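Local coordinates for glucose-6-phosphate dehydrogenase (Trypanosoma cruzi, PDB 5AQ1), which oxidises glucose 6-phosphate to 6-phosphogluconolactone with reduction of NADP+ to NADPH, the entry step of the pentose phosphate pathway, at residues B[275-278]-B[279-283]. Sequence-based numbering, arbitrary orientation.
Sequences TQIL and SLLTM
The hydroxyl OG of S279 donates to the carbonyl O of Q276 at 2.6 Å, in the last two turns of helix 264-282. That oxygen accepts a second bond from the backbone N-H of L280 (N to O, 3.1 Å), and both donors come from the same face of the carbonyl plane. Three residues on, OG1 of T282 donates to O of L278 at 2.8 Å, from above the carbonyl plane. It gets there because chi1 of 57° sets OG1 between the backbone N and the carbonyl carbon. The backbone bond from T282 N to the same L278 O is weak, at 3.1 Å with an N-H...O angle of 121°, so the hydroxyl supplements the helical bond just where the helix runs out; M283 is the first residue with non-helical backbone angles. S279 N to T275 O and L281 N to I277 O are ordinary helical bonds.

On the apolar side, I277 and L281 run side by side, with CG2 of I277 3.6 Å from CD1 of L281. Both rest on I245 of strand 240-248 and I376 of strand 373-380, so this ridge seats the helix against the large mixed sheet, with the I277 side chain about 9 Å from the bound glucose 6-phosphate. CD1 of L278 meets the methyl CG2 of T282 at 3.7 Å. Outside partners hold the amide of Q276, OE1 by NZ of K298 and NE2 by OE2 of E462, and OG1 of T275, by I270 O and Y470 OH. The carbonyls of L281 and T282 go to the indole NE1 of W235 and W356, and those of L280 and M283 to NH1 of R225. With S279 and T282 satisfied by main-chain carbonyls of their own helix, every polar side-chain end in this buried stretch has a partner.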
loop_
_atom_site.group_PDB
_atom_site.type_symbol
_atom_site.label_atom_id
_atom_site.label_comp_id
_atom_site.label_asym_id
_atom_site.label_seq_id
_atom_site.Cartn_x
_atom_site.Cartn_y
_atom_site.Cartn_z
ATOM N N THR B 275 -2.460 27.713 -7.213
ATOM C CA THR B 275 -2.626 26.651 -8.201
ATOM C C THR B 275 -1.270 26.060 -8.596
ATOM O O THR B 275 -1.161 24.864 -8.849
ATOM C CB THR B 275 -3.371 27.159 -9.450
ATOM O OG1 THR B 275 -4.655 27.656 -9.065
ATOM C CG2 THR B 275 -3.556 26.039 -10.480
ATOM N N GLN B 276 -0.237 26.896 -8.647
ATOM C CA GLN B 276 1.129 26.414 -8.869
ATOM C C GLN B 276 1.541 25.457 -7.755
ATOM O O GLN B 276 2.048 24.363 -8.013
ATOM C CB GLN B 276 2.117 27.582 -8.940
ATOM C CG GLN B 276 2.188 28.257 -10.299
ATOM C CD GLN B 276 2.793 27.370 -11.366
ATOM O OE1 GLN B 276 3.500 26.404 -11.066
ATOM N NE2 GLN B 276 2.523 27.693 -12.625
ATOM N N ILE B 277 1.317 25.883 -6.515
ATOM C CA ILE B 277 1.577 25.039 -5.352
ATOM C C ILE B 277 0.740 23.761 -5.433
ATOM O O ILE B 277 1.253 22.669 -5.199
ATOM C CB ILE B 277 1.307 25.796 -4.031
ATOM C CG1 ILE B 277 2.398 26.847 -3.806
ATOM C CG2 ILE B 277 1.264 24.840 -2.849
ATOM C CD1 ILE B 277 2.050 27.894 -2.774
ATOM N N LEU B 278 -0.537 23.904 -5.780
ATOM C CA LEU B 278 -1.424 22.751 -5.942
ATOM C C LEU B 278 -0.837 21.727 -6.908
ATOM O O LEU B 278 -0.823 20.530 -6.615
ATOM C CB LEU B 278 -2.805 23.189 -6.440
ATOM C CG LEU B 278 -3.792 22.076 -6.804
ATOM C CD1 LEU B 278 -4.088 21.188 -5.604
ATOM C CD2 LEU B 278 -5.076 22.675 -7.352
ATOM N N SER B 279 -0.347 22.209 -8.050
ATOM C CA SER B 279 0.178 21.333 -9.095
ATOM C C SER B 279 1.422 20.586 -8.631
ATOM O O SER B 279 1.591 19.409 -8.939
ATOM C CB SER B 279 0.488 22.121 -10.369
ATOM O OG SER B 279 1.621 22.954 -10.199
ATOM N N LEU B 280 2.285 21.265 -7.881
ATOM C CA LEU B 280 3.484 20.628 -7.341
ATOM C C LEU B 280 3.146 19.560 -6.297
ATOM O O LEU B 280 3.817 18.529 -6.227
ATOM C CB LEU B 280 4.419 21.674 -6.735
ATOM C CG LEU B 280 5.049 22.644 -7.737
ATOM C CD1 LEU B 280 5.670 23.828 -7.017
ATOM C CD2 LEU B 280 6.088 21.942 -8.598
ATOM N N LEU B 281 2.109 19.807 -5.501
ATOM C CA LEU B 281 1.685 18.867 -4.463
ATOM C C LEU B 281 0.951 17.634 -5.003
ATOM O O LEU B 281 0.884 16.621 -4.315
ATOM C CB LEU B 281 0.774 19.569 -3.451
ATOM C CG LEU B 281 1.402 20.669 -2.597
ATOM C CD1 LEU B 281 0.316 21.487 -1.918
ATOM C CD2 LEU B 281 2.364 20.091 -1.570
ATOM N N THR B 282 0.390 17.730 -6.210
ATOM C CA THR B 282 -0.486 16.686 -6.747
ATOM C C THR B 282 0.058 15.927 -7.964
ATOM O O THR B 282 -0.396 14.816 -8.244
ATOM C CB THR B 282 -1.860 17.269 -7.130
ATOM O OG1 THR B 282 -1.684 18.335 -8.069
ATOM C CG2 THR B 282 -2.582 17.790 -5.894
ATOM N N MET B 283 0.996 16.524 -8.697
ATOM C CA MET B 283 1.558 15.901 -9.895
ATOM C C MET B 283 2.123 14.515 -9.610
ATOM O O MET B 283 2.484 14.202 -8.476
ATOM C CB MET B 283 2.665 16.781 -10.501
ATOM C CG MET B 283 3.883 16.979 -9.605
ATOM S SD MET B 283 5.135 18.092 -10.286
ATOM C CE MET B 283 6.314 16.916 -10.930
#